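Side-chain contacts in putative dihydrodipicolinate synthase family protein (Coccidioides immitis, PDB 3QFE), which is of undefined function but belongs to the dihydrodipicolinate synthase family, whose members are built on a TIM barrel: residues 97-102 with 110-115; 90-95 with 132-137; 101-106 with 137-142; 68-73 with 83-88; 142-147 with 159-164. One frame throughout, in Å; residues are numbered along the deposited sequence.

Interaction 1 of 5, residues 97-102 with 110-115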
# COMPACT_ATOMS: atom_id res chain seq x y z
N GLU A 97 -19.65 -5.75 -2.43
CA GLU A 97 -19.54 -5.79 -3.88
C GLU A 97 -18.06 -5.66 -4.33
O GLU A 97 -17.59 -6.48 -5.13
CB GLU A 97 -20.44 -4.70 -4.50
CG GLU A 97 -20.30 -4.54 -6.00
CD GLU A 97 -21.32 -3.56 -6.57
OE1 GLU A 97 -21.02 -2.33 -6.68
OE2 GLU A 97 -22.43 -4.03 -6.88
N HIS A 98 -17.34 -4.67 -3.79
CA HIS A 98 -15.90 -4.55 -4.06
C HIS A 98 -15.14 -5.80 -3.67
O HIS A 98 -14.30 -6.28 -4.45
CB HIS A 98 -15.28 -3.39 -3.30
CG HIS A 98 -15.73 -2.05 -3.78
ND1 HIS A 98 -15.60 -0.91 -3.02
CD2 HIS A 98 -16.32 -1.66 -4.94
CE1 HIS A 98 -16.07 0.13 -3.69
NE2 HIS A 98 -16.53 -0.31 -4.85
N ILE A 99 -15.41 -6.33 -2.48
CA ILE A 99 -14.74 -7.55 -2.07
C ILE A 99 -14.97 -8.71 -3.05
O ILE A 99 -14.01 -9.33 -3.50
CB ILE A 99 -15.10 -7.97 -0.62
CG1 ILE A 99 -14.49 -6.98 0.39
CG2 ILE A 99 -14.62 -9.39 -0.36
CD1 ILE A 99 -14.94 -7.22 1.87
N ASN A 100 -16.24 -8.97 -3.39
CA ASN A 100 -16.55 -10.03 -4.33
C ASN A 100 -15.91 -9.80 -5.70
O ASN A 100 -15.43 -10.74 -6.32
CB ASN A 100 -18.07 -10.25 -4.40
CG ASN A 100 -18.58 -11.03 -3.18
OD1 ASN A 100 -18.08 -12.12 -2.88
ND2 ASN A 100 -19.53 -10.46 -2.47
N ASP A 101 -15.91 -8.55 -6.16
CA ASP A 101 -15.21 -8.20 -7.40
C ASP A 101 -13.73 -8.54 -7.28
O ASP A 101 -13.17 -9.12 -8.21
CB ASP A 101 -15.36 -6.71 -7.73
CG ASP A 101 -16.77 -6.37 -8.20
OD1 ASP A 101 -17.59 -7.29 -8.45
OD2 ASP A 101 -17.06 -5.16 -8.33
N ALA A 102 -13.13 -8.19 -6.13
CA ALA A 102 -11.70 -8.42 -5.88
C ALA A 102 -11.37 -9.90 -5.90
O ALA A 102 -10.35 -10.31 -6.45
CB ALA A 102 -11.24 -7.78 -4.54
N VAL A 110 -8.20 -8.54 1.25
CA VAL A 110 -8.85 -7.26 1.06
C VAL A 110 -8.53 -6.35 2.22
O VAL A 110 -8.48 -6.79 3.37
CB VAL A 110 -10.38 -7.36 0.82
CG1 VAL A 110 -10.63 -8.08 -0.44
CG2 VAL A 110 -11.09 -8.07 1.97
N LEU A 111 -8.30 -5.09 1.89
CA LEU A 111 -7.94 -4.07 2.85
C LEU A 111 -9.12 -3.11 3.07
O LEU A 111 -9.55 -2.43 2.14
CB LEU A 111 -6.71 -3.36 2.32
CG LEU A 111 -6.05 -2.23 3.08
CD1 LEU A 111 -5.43 -2.68 4.39
CD2 LEU A 111 -4.99 -1.64 2.13
N VAL A 112 -9.65 -3.09 4.28
CA VAL A 112 -10.97 -2.51 4.55
C VAL A 112 -10.93 -1.30 5.50
O VAL A 112 -10.64 -1.45 6.68
CB VAL A 112 -11.96 -3.61 5.13
CG1 VAL A 112 -13.39 -3.05 5.33
CG2 VAL A 112 -12.01 -4.85 4.25
N LEU A 113 -11.25 -0.12 4.98
CA LEU A 113 -11.51 1.08 5.80
C LEU A 113 -12.73 0.91 6.67
O LEU A 113 -13.67 0.23 6.28
CB LEU A 113 -11.73 2.33 4.92
CG LEU A 113 -10.47 2.86 4.22
CD1 LEU A 113 -10.81 3.56 2.90
CD2 LEU A 113 -9.63 3.76 5.15
N PRO A 114 -12.72 1.53 7.87
CA PRO A 114 -13.94 1.54 8.65
C PRO A 114 -14.98 2.41 7.94
O PRO A 114 -14.62 3.24 7.08
CB PRO A 114 -13.51 2.13 10.00
CG PRO A 114 -12.29 2.93 9.71
CD PRO A 114 -11.64 2.34 8.49
N PRO A 115 -16.26 2.22 8.26
CA PRO A 115 -17.22 2.99 7.48
C PRO A 115 -17.19 4.47 7.88
O PRO A 115 -17.24 4.78 9.07
CB PRO A 115 -18.56 2.34 7.85
CG PRO A 115 -18.34 1.80 9.26
CD PRO A 115 -16.88 1.45 9.35
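No flat group enters the contact of Ile-99 and Ala-102 on the helix with Val-110 and Val-112 on the strand; the imidazole of His-98 is instead hydrogen-bonded through ND1 to Val-87 O, and the carboxylate of Asp-101 is in a salt bridge with Arg-63. What meets is aliphatic and buried. Val-110 points its CB at the helix and splits its two methyls between two helix residues. CG2 of Val-110 lies 3.9 Å from Ile-99 CG1, and CG1 of Val-110 is 4.2 Å from Ala-102 CB. The side chains of Ile-99 and Val-110 cross at about a right angle, with Val-110 CG2 against both CG1 and CD1 of the isoleucine. This is the interface between the strands of a TIM barrel and its outer layer of helices, in the beta-alpha-beta unit 83-86, 92-105, 109-112; the axes of helix segment 97-102 and strand segment 110-112 approach to 9.8 Å and run nearly antiparallel, at 163°. Val-110 faces the helix and Val-112 touches it from the flank; Leu-111 between them turns to the other side of the sheet. The CB of Ile-99 does not aim at the strand, but CG1 stands opposite the carbonyl carbon and the chain is extended beyond it (chi2 174°), which swings the tip inward. CD1 of Ile-99 then reaches Val-112 CG2 at 4.5 Å. Ala-102, one turn on, suits the spot where helix 63-77 also presses in, through Ile-70.

Interaction 2 of 5, residues 90-95 with 132-137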
# COMPACT_ATOMS: atom_id res chain seq x y z
N HIS A 90 -18.56 3.48 1.50
CA HIS A 90 -19.44 4.06 2.51
C HIS A 90 -20.41 3.10 3.20
O HIS A 90 -20.66 3.23 4.39
CB HIS A 90 -20.16 5.27 1.92
CG HIS A 90 -19.21 6.31 1.41
ND1 HIS A 90 -18.74 7.34 2.21
CD2 HIS A 90 -18.58 6.44 0.22
CE1 HIS A 90 -17.89 8.07 1.52
NE2 HIS A 90 -17.77 7.55 0.31
N SER A 91 -20.95 2.13 2.46
CA SER A 91 -21.85 1.16 3.08
C SER A 91 -21.29 -0.27 3.01
O SER A 91 -20.41 -0.55 2.22
CB SER A 91 -23.23 1.20 2.42
OG SER A 91 -23.14 0.76 1.08
N THR A 92 -21.83 -1.15 3.83
CA THR A 92 -21.53 -2.57 3.81
C THR A 92 -21.82 -3.19 2.44
O THR A 92 -21.07 -4.04 1.96
CB THR A 92 -22.35 -3.28 4.86
OG1 THR A 92 -22.18 -2.60 6.11
CG2 THR A 92 -21.95 -4.75 5.00
N ARG A 93 -22.89 -2.74 1.79
CA ARG A 93 -23.25 -3.25 0.48
C ARG A 93 -22.15 -2.96 -0.54
O ARG A 93 -21.72 -3.86 -1.27
CB ARG A 93 -24.59 -2.65 0.05
CG ARG A 93 -24.94 -2.86 -1.42
CD ARG A 93 -25.80 -4.10 -1.65
NE ARG A 93 -26.40 -3.98 -2.97
CZ ARG A 93 -25.90 -4.53 -4.08
NH1 ARG A 93 -24.80 -5.28 -4.04
NH2 ARG A 93 -26.52 -4.32 -5.23
N GLN A 94 -21.67 -1.73 -0.58
CA GLN A 94 -20.59 -1.35 -1.49
C GLN A 94 -19.31 -2.09 -1.20
O GLN A 94 -18.66 -2.57 -2.11
CB GLN A 94 -20.33 0.14 -1.42
CG GLN A 94 -21.40 1.00 -2.02
CD GLN A 94 -21.26 2.42 -1.55
OE1 GLN A 94 -20.73 2.68 -0.46
NE2 GLN A 94 -21.76 3.36 -2.35
N VAL A 95 -18.96 -2.21 0.08
CA VAL A 95 -17.76 -2.96 0.48
C VAL A 95 -17.82 -4.42 0.05
O VAL A 95 -16.85 -4.92 -0.51
CB VAL A 95 -17.45 -2.82 2.01
CG1 VAL A 95 -16.24 -3.72 2.43
CG2 VAL A 95 -17.15 -1.34 2.35
N ASP A 132 -17.39 -7.06 11.99
CA ASP A 132 -18.01 -8.38 12.22
C ASP A 132 -18.75 -8.92 10.98
O ASP A 132 -18.54 -10.05 10.54
CB ASP A 132 -18.99 -8.33 13.40
CG ASP A 132 -18.29 -8.30 14.77
OD1 ASP A 132 -17.03 -8.33 14.85
OD2 ASP A 132 -19.03 -8.23 15.79
N ASP A 133 -19.61 -8.09 10.42
CA ASP A 133 -20.41 -8.45 9.25
C ASP A 133 -19.53 -8.68 8.00
O ASP A 133 -19.72 -9.64 7.24
CB ASP A 133 -21.42 -7.35 9.00
CG ASP A 133 -22.55 -7.79 8.11
OD1 ASP A 133 -22.69 -9.01 7.86
OD2 ASP A 133 -23.30 -6.91 7.65
N VAL A 134 -18.54 -7.81 7.82
CA VAL A 134 -17.67 -7.91 6.68
C VAL A 134 -16.78 -9.16 6.71
O VAL A 134 -16.72 -9.86 5.69
CB VAL A 134 -16.88 -6.60 6.42
CG1 VAL A 134 -15.71 -6.87 5.49
CG2 VAL A 134 -17.79 -5.54 5.83
N SER A 135 -16.12 -9.44 7.84
CA SER A 135 -15.22 -10.61 7.96
C SER A 135 -15.97 -11.88 7.69
O SER A 135 -15.52 -12.76 6.97
CB SER A 135 -14.63 -10.77 9.35
OG SER A 135 -14.14 -9.55 9.85
N CYS A 136 -17.13 -11.97 8.32
CA CYS A 136 -18.00 -13.11 8.22
C CYS A 136 -18.50 -13.37 6.78
O CYS A 136 -18.59 -14.52 6.37
CB CYS A 136 -19.13 -12.92 9.23
SG CYS A 136 -20.57 -13.92 8.98
N GLN A 137 -18.81 -12.32 6.02
CA GLN A 137 -19.34 -12.50 4.66
C GLN A 137 -18.27 -12.57 3.57
O GLN A 137 -18.54 -13.06 2.46
CB GLN A 137 -20.35 -11.40 4.30
CG GLN A 137 -21.65 -11.44 5.11
CD GLN A 137 -22.74 -10.63 4.45
OE1 GLN A 137 -23.13 -10.90 3.31
NE2 GLN A 137 -23.24 -9.64 5.15
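A methyl group facing a carboxylate oxygen is the odd feature here: Thr-92 CG2 lies 3.7 Å from Asp-133 OD2. The rotation about CA-CB of Thr-92 (chi1 -51°) puts the methyl anti to the backbone N and keeps OG1 beside that nitrogen, which is why the carbon branch does the touching. The two side chains meet at about a right angle. Asp-133 has a polar partner on its own helix one turn later, for Gln-137 NE2 donates to Asp-133 OD1 at 2.8 Å and nearly straight (166°). That bond comes from above the carboxylate plane, 39° out of it, while the oxygen sits almost in the plane of the glutamine amide; it probably steadies the acid's rotation. Deeper in, the contact turns apolar. Val-134 CG2 is 4.2 Å from Val-95 CG1 and 4.3 Å from Thr-92 CG2, one methyl serving two partners; the branch at CB keeps it close to the valine's own backbone, which suits the short span between helices. The start of helix 92-105 is fixed by a capping box: Ser-91 N donates to Gln-94 OE1 at 3.0 Å, and Gln-94 N gives a weak bond of 3.3 Å to Ser-91 OG. Helices 92-105 and 124-137, neighbours in the outer layer of the barrel, are joined here near the start of one and the end of the other, with Phe-130 against both Thr-92 and Val-95 and with Ile-99 carrying the valine packing on toward strand 109-112.

Interaction 3 of 5, residues 101-106 with 137-142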
# COMPACT_ATOMS: atom_id res chain seq x y z
N ASP A 101 -15.91 -8.55 -6.16
CA ASP A 101 -15.21 -8.20 -7.40
C ASP A 101 -13.73 -8.54 -7.28
O ASP A 101 -13.17 -9.12 -8.21
CB ASP A 101 -15.36 -6.71 -7.73
CG ASP A 101 -16.77 -6.37 -8.20
OD1 ASP A 101 -17.59 -7.29 -8.45
OD2 ASP A 101 -17.06 -5.16 -8.33
N ALA A 102 -13.13 -8.19 -6.13
CA ALA A 102 -11.70 -8.42 -5.88
C ALA A 102 -11.37 -9.90 -5.90
O ALA A 102 -10.35 -10.31 -6.45
CB ALA A 102 -11.24 -7.78 -4.54
N SER A 103 -12.24 -10.68 -5.29
CA SER A 103 -12.08 -12.11 -5.22
C SER A 103 -12.06 -12.69 -6.62
O SER A 103 -11.13 -13.41 -6.98
CB SER A 103 -13.19 -12.71 -4.38
OG SER A 103 -13.01 -14.10 -4.28
N VAL A 104 -13.08 -12.37 -7.42
CA VAL A 104 -13.15 -12.84 -8.81
C VAL A 104 -11.91 -12.37 -9.64
O VAL A 104 -11.38 -13.12 -10.44
CB VAL A 104 -14.50 -12.43 -9.51
CG1 VAL A 104 -14.51 -12.82 -11.00
CG2 VAL A 104 -15.71 -13.09 -8.79
N ALA A 105 -11.41 -11.18 -9.38
CA ALA A 105 -10.33 -10.64 -10.19
C ALA A 105 -8.95 -11.19 -9.78
O ALA A 105 -7.98 -10.96 -10.47
CB ALA A 105 -10.35 -9.13 -10.17
N GLY A 106 -8.88 -11.92 -8.67
CA GLY A 106 -7.67 -12.60 -8.26
C GLY A 106 -6.91 -12.09 -7.04
O GLY A 106 -5.79 -12.54 -6.81
N GLN A 137 -18.81 -12.32 6.02
CA GLN A 137 -19.34 -12.50 4.66
C GLN A 137 -18.27 -12.57 3.57
O GLN A 137 -18.54 -13.06 2.46
CB GLN A 137 -20.35 -11.40 4.30
CG GLN A 137 -21.65 -11.44 5.11
CD GLN A 137 -22.74 -10.63 4.45
OE1 GLN A 137 -23.13 -10.90 3.31
NE2 GLN A 137 -23.24 -9.64 5.15
N SER A 138 -17.06 -12.11 3.90
CA SER A 138 -16.00 -11.94 2.92
C SER A 138 -15.37 -13.27 2.53
O SER A 138 -14.99 -14.07 3.38
CB SER A 138 -14.92 -10.97 3.41
OG SER A 138 -13.80 -10.99 2.51
N PRO A 139 -15.26 -13.51 1.21
CA PRO A 139 -14.59 -14.71 0.73
C PRO A 139 -13.07 -14.62 0.80
O PRO A 139 -12.40 -15.62 0.57
CB PRO A 139 -15.04 -14.82 -0.73
CG PRO A 139 -15.58 -13.48 -1.10
CD PRO A 139 -16.03 -12.81 0.16
N LEU A 140 -12.54 -13.45 1.13
CA LEU A 140 -11.10 -13.27 1.24
C LEU A 140 -10.73 -12.82 2.68
O LEU A 140 -11.53 -12.18 3.35
CB LEU A 140 -10.59 -12.23 0.21
CG LEU A 140 -10.51 -12.61 -1.28
CD1 LEU A 140 -10.09 -11.42 -2.13
CD2 LEU A 140 -9.59 -13.80 -1.58
N PRO A 141 -9.52 -13.16 3.14
CA PRO A 141 -9.07 -12.67 4.46
C PRO A 141 -9.01 -11.13 4.52
O PRO A 141 -8.66 -10.48 3.53
CB PRO A 141 -7.67 -13.28 4.61
CG PRO A 141 -7.62 -14.44 3.66
CD PRO A 141 -8.58 -14.14 2.54
N VAL A 142 -9.31 -10.57 5.68
CA VAL A 142 -9.52 -9.13 5.83
C VAL A 142 -8.40 -8.43 6.62
O VAL A 142 -8.03 -8.87 7.69
CB VAL A 142 -10.91 -8.86 6.50
CG1 VAL A 142 -11.05 -7.42 7.00
CG2 VAL A 142 -12.04 -9.25 5.55
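Ser-103 and Leu-140 bring their CA atoms to 6.6 Å of each other where the last turn of helix 92-105, closed by a Schellman motif at Gly-106, passes the loop that leads into strand 142-146. Leu-140 lays a methyl directly on the helix backbone, with its CD1 3.7 Å from Ser-103 CA. The same methyl is 4.0 Å from Ser-103 CB and touches the carbonyl carbon of Ala-102 as well. So close an approach suits a serine, whose side chain is short. Ser-103 OG, anti to its own nitrogen (chi1 -178°), comes to 4.1 Å from Pro-139 CG and thus meets the ring as a packing neighbour. At the helix end Gly-106 N bonds to Ser-103 O at 3.2 Å and weakly to Ala-102 O; the positive phi of 110° that this requires is one that glycine adopts easily. The loop is probably stiffened by Pro-139 and Pro-141 and by a bond from Ser-138 OG to Leu-140 O, 2.7 Å long, lying in the carbonyl plane on a lone pair. Asn-170 donates through ND2 to that same carbonyl. Leu-140 also leans on Val-110, linking the helix end to the sheet. Across the segments the chemistry is therefore van der Waals contact alone, and the polar bonds lie within each side: a loop carbonyl with two donors next to Leu-140, and the Schellman closure that ends the helix after Ser-103.

Interaction 4 of 5, residues 68-73 with 83-88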
# COMPACT_ATOMS: atom_id res chain seq x y z
N GLN A 68 -10.70 -4.15 -12.99
CA GLN A 68 -9.72 -4.28 -14.07
C GLN A 68 -8.32 -4.11 -13.50
O GLN A 68 -7.39 -4.79 -13.93
CB GLN A 68 -9.97 -3.26 -15.20
CG GLN A 68 -11.16 -3.65 -16.00
CD GLN A 68 -11.70 -2.54 -16.90
OE1 GLN A 68 -11.36 -1.36 -16.75
NE2 GLN A 68 -12.55 -2.93 -17.85
N LEU A 69 -8.16 -3.22 -12.54
CA LEU A 69 -6.83 -3.00 -12.00
C LEU A 69 -6.37 -4.21 -11.22
O LEU A 69 -5.23 -4.62 -11.37
CB LEU A 69 -6.77 -1.75 -11.16
CG LEU A 69 -6.81 -0.43 -11.92
CD1 LEU A 69 -6.85 0.67 -10.88
CD2 LEU A 69 -5.56 -0.29 -12.81
N ILE A 70 -7.27 -4.81 -10.45
CA ILE A 70 -6.91 -5.99 -9.69
C ILE A 70 -6.50 -7.10 -10.65
O ILE A 70 -5.44 -7.69 -10.48
CB ILE A 70 -8.02 -6.47 -8.73
CG1 ILE A 70 -8.32 -5.36 -7.70
CG2 ILE A 70 -7.55 -7.72 -7.96
CD1 ILE A 70 -9.62 -5.59 -6.87
N ALA A 71 -7.33 -7.34 -11.67
CA ALA A 71 -7.06 -8.38 -12.67
C ALA A 71 -5.73 -8.11 -13.41
O ALA A 71 -4.96 -9.02 -13.70
CB ALA A 71 -8.24 -8.45 -13.69
N THR A 72 -5.48 -6.84 -13.69
CA THR A 72 -4.24 -6.43 -14.35
C THR A 72 -3.05 -6.68 -13.40
O THR A 72 -2.02 -7.23 -13.84
CB THR A 72 -4.34 -4.96 -14.85
OG1 THR A 72 -5.35 -4.89 -15.86
CG2 THR A 72 -3.01 -4.46 -15.43
N ALA A 73 -3.21 -6.34 -12.12
CA ALA A 73 -2.19 -6.66 -11.13
C ALA A 73 -1.88 -8.15 -11.15
O ALA A 73 -0.72 -8.53 -11.34
CB ALA A 73 -2.58 -6.18 -9.73
N ILE A 83 -1.32 -10.18 -3.50
CA ILE A 83 -2.00 -8.96 -3.80
C ILE A 83 -3.06 -8.66 -2.75
O ILE A 83 -3.91 -9.50 -2.46
CB ILE A 83 -2.64 -8.98 -5.20
CG1 ILE A 83 -1.56 -8.86 -6.29
CG2 ILE A 83 -3.66 -7.84 -5.36
CD1 ILE A 83 -2.11 -9.23 -7.67
N MET A 84 -2.99 -7.46 -2.19
CA MET A 84 -3.94 -6.98 -1.22
C MET A 84 -4.72 -5.86 -1.90
O MET A 84 -4.15 -4.89 -2.37
CB MET A 84 -3.19 -6.46 0.02
CG MET A 84 -4.10 -6.02 1.20
SD MET A 84 -3.08 -5.44 2.58
CE MET A 84 -2.02 -6.83 2.99
N ALA A 85 -6.03 -6.01 -1.95
CA ALA A 85 -6.85 -5.03 -2.65
C ALA A 85 -7.61 -4.15 -1.67
O ALA A 85 -8.27 -4.66 -0.76
CB ALA A 85 -7.84 -5.75 -3.57
N GLY A 86 -7.52 -2.84 -1.86
CA GLY A 86 -8.35 -1.89 -1.11
C GLY A 86 -9.79 -2.00 -1.58
O GLY A 86 -10.05 -2.13 -2.79
N VAL A 87 -10.72 -1.97 -0.64
CA VAL A 87 -12.13 -2.18 -0.95
C VAL A 87 -13.04 -1.21 -0.22
O VAL A 87 -14.26 -1.36 -0.27
CB VAL A 87 -12.61 -3.59 -0.57
CG1 VAL A 87 -12.01 -4.66 -1.48
CG2 VAL A 87 -12.34 -3.89 0.92
N GLY A 88 -12.46 -0.22 0.45
CA GLY A 88 -13.25 0.67 1.30
C GLY A 88 -14.29 1.51 0.58
O GLY A 88 -14.10 1.92 -0.56
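The apolar contacts come in two pairs, each matching a long isoleucine with a small alanine. Ile-70 of the helix extends to Ala-85 of the strand, CD1 to CB at 3.8 Å; its CB does not face the strand, but CG1 lies beside the backbone N and the extended arm (chi2 168°) brings the tip nearer. Ile-83 answers from the strand: its CD1 ends 3.7 Å from Ala-73 CB and equally close to the carbonyl carbon of Ala-73, so the methyl rests on the helix backbone. The hydrogen bonds are local to the helix. Gln-68 O accepts from Thr-72 N and from Thr-72 OG1, each at 2.8 Å, the two donors arriving from opposite faces of the carbonyl plane; the threonine hydroxyl is thus satisfied within its own helix. The segments belong to the beta-alpha-beta unit 48-51, 63-77, 83-86 of the barrel, and Ile-70 also packs on Ala-102 and Ala-105 of the following helix. With large and small residues alternating between the two sides, helix and strand interlock without any polar pairing, as expected where all four touching residues are buried, held by van der Waals and hydrophobic forces.

Interaction 5 of 5, residues 142-147 with 159-164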
# COMPACT_ATOMS: atom_id res chain seq x y z
N VAL A 142 -9.31 -10.57 5.68
CA VAL A 142 -9.52 -9.13 5.83
C VAL A 142 -8.40 -8.43 6.62
O VAL A 142 -8.03 -8.87 7.69
CB VAL A 142 -10.91 -8.86 6.50
CG1 VAL A 142 -11.05 -7.42 7.00
CG2 VAL A 142 -12.04 -9.25 5.55
N VAL A 143 -7.88 -7.34 6.07
CA VAL A 143 -6.94 -6.48 6.79
C VAL A 143 -7.65 -5.14 7.09
O VAL A 143 -8.13 -4.46 6.18
CB VAL A 143 -5.61 -6.26 6.00
CG1 VAL A 143 -4.64 -5.39 6.81
CG2 VAL A 143 -4.93 -7.59 5.69
N ILE A 144 -7.71 -4.80 8.37
CA ILE A 144 -8.30 -3.55 8.82
C ILE A 144 -7.42 -2.44 8.29
O ILE A 144 -6.18 -2.53 8.38
CB ILE A 144 -8.38 -3.48 10.36
CG1 ILE A 144 -9.31 -4.57 10.89
CG2 ILE A 144 -8.84 -2.10 10.83
CD1 ILE A 144 -9.11 -4.88 12.39
N TYR A 145 -8.05 -1.45 7.67
CA TYR A 145 -7.34 -0.30 7.12
C TYR A 145 -7.69 0.87 8.01
O TYR A 145 -8.79 1.41 7.94
CB TYR A 145 -7.79 -0.03 5.69
CG TYR A 145 -6.96 0.93 4.85
CD1 TYR A 145 -7.24 1.06 3.49
CD2 TYR A 145 -5.92 1.71 5.40
CE1 TYR A 145 -6.51 1.94 2.67
CE2 TYR A 145 -5.19 2.60 4.60
CZ TYR A 145 -5.49 2.71 3.23
OH TYR A 145 -4.79 3.56 2.38
N ASN A 146 -6.77 1.24 8.88
CA ASN A 146 -6.99 2.34 9.78
C ASN A 146 -6.45 3.64 9.19
O ASN A 146 -5.25 3.91 9.31
CB ASN A 146 -6.33 2.05 11.13
CG ASN A 146 -6.95 2.84 12.28
OD1 ASN A 146 -7.96 3.52 12.10
ND2 ASN A 146 -6.34 2.75 13.46
N PHE A 147 -7.31 4.43 8.55
CA PHE A 147 -6.88 5.73 8.02
C PHE A 147 -7.70 6.91 8.57
O PHE A 147 -8.77 7.23 8.02
CB PHE A 147 -6.92 5.73 6.49
CG PHE A 147 -6.08 6.82 5.85
CD1 PHE A 147 -5.53 6.64 4.59
CD2 PHE A 147 -5.84 8.03 6.52
CE1 PHE A 147 -4.75 7.64 3.99
CE2 PHE A 147 -5.06 9.04 5.94
CZ PHE A 147 -4.52 8.84 4.67
N ASP A 159 -7.71 -1.31 21.49
CA ASP A 159 -8.84 -2.01 22.11
C ASP A 159 -9.82 -2.55 21.08
O ASP A 159 -10.14 -3.74 21.09
CB ASP A 159 -9.58 -1.09 23.11
CG ASP A 159 -8.87 -0.95 24.45
OD1 ASP A 159 -7.75 -1.49 24.60
OD2 ASP A 159 -9.43 -0.29 25.37
N MET A 160 -10.29 -1.67 20.19
CA MET A 160 -11.20 -2.03 19.10
C MET A 160 -10.58 -3.05 18.13
O MET A 160 -11.24 -4.02 17.74
CB MET A 160 -11.72 -0.79 18.35
N ILE A 161 -9.31 -2.85 17.76
CA ILE A 161 -8.64 -3.76 16.82
C ILE A 161 -8.56 -5.17 17.39
O ILE A 161 -8.87 -6.14 16.69
CB ILE A 161 -7.22 -3.25 16.43
CG1 ILE A 161 -7.32 -1.94 15.65
CG2 ILE A 161 -6.49 -4.28 15.58
CD1 ILE A 161 -6.06 -1.13 15.63
N THR A 162 -8.15 -5.28 18.66
CA THR A 162 -8.04 -6.57 19.34
C THR A 162 -9.40 -7.23 19.48
O THR A 162 -9.55 -8.42 19.20
CB THR A 162 -7.37 -6.44 20.73
OG1 THR A 162 -5.96 -6.25 20.55
CG2 THR A 162 -7.61 -7.69 21.61
N THR A 163 -10.39 -6.44 19.91
CA THR A 163 -11.76 -6.91 19.98
C THR A 163 -12.19 -7.48 18.62
O THR A 163 -12.59 -8.65 18.54
CB THR A 163 -12.74 -5.81 20.47
OG1 THR A 163 -12.34 -5.37 21.77
CG2 THR A 163 -14.15 -6.35 20.56
N ILE A 164 -12.05 -6.69 17.55
CA ILE A 164 -12.45 -7.12 16.22
C ILE A 164 -11.73 -8.39 15.78
O ILE A 164 -12.36 -9.28 15.21
CB ILE A 164 -12.19 -6.03 15.16
CG1 ILE A 164 -13.17 -4.87 15.34
CG2 ILE A 164 -12.30 -6.64 13.76
CD1 ILE A 164 -12.69 -3.55 14.71
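Ile-144 makes the main contact of strand 142-146 with Ile-161 and Ile-164 of helix 158-167, and it can be followed outward. CB points at the helix but is still short of it. CG2 branches off anti to the backbone N and touches nothing of 159-164. CG1 takes the place beside that nitrogen (chi1 -64°) and acts as the arm, carried on almost straight (chi2 161°), so the reach is concentrated in CD1. This methyl meets two others: Ile-164 CG2 at 3.9 Å and Ile-161 CG2 at 4.2 Å, both side chains crossing that of Ile-144 obliquely. The two helix methyls are the short branches, set anti to their own backbone nitrogens. Ile-161 and Ile-164, three apart, lie on the same helix face, and CD1 of Ile-144 touches both. Two residues on, on the same side of the strand, Asn-146 ND2 comes within 4.5 Å of Ile-161 CD1, but the polar partners of the amide lie elsewhere, with OD1 accepting from Leu-156 N and ND2 weakly bonded to Asp-155. On the helix, Thr-163 doubles the grip on Asp-159 O, through N at 3.0 Å and OG1 at 2.8 Å, from opposite faces of that carbonyl. The axes of strand segment 142-146 and helix segment 159-164 run nearly antiparallel, at 166°, and approach to 10.9 Å, as a helix returning over its strand does in a TIM barrel; Val-143 and Tyr-145 turn to the other side of the sheet. Three branched isoleucines thus pack strand to helix by dispersion and burial alone, while the buried asparagine amide at their margin finds its partners, one of them weak, in the chain between strand and helix.

In the fold
Interactions 1, 4 and 5 are the core of the set: in each, a helix of the outer layer lies on a strand of one parallel barrel sheet, through buried, mainly aliphatic side chains, with one asparagine amide at the edge of interaction 5. Strands 83-86, 109-112 and 142-146 are successive neighbours in that sheet. Interactions 2 and 3 are only partly buried and mix apolar with polar groups, a carboxylate in one and a serine and proline in the other. Helix 92-105 serves interactions 1, 2 and 3, touching its strand, the next helix and the loop after it. Ala-102 against Ile-70 ties interaction 4 to interactions 1 and 3, whereas interaction 5 stands about 20 Å from interaction 4, centre to centre.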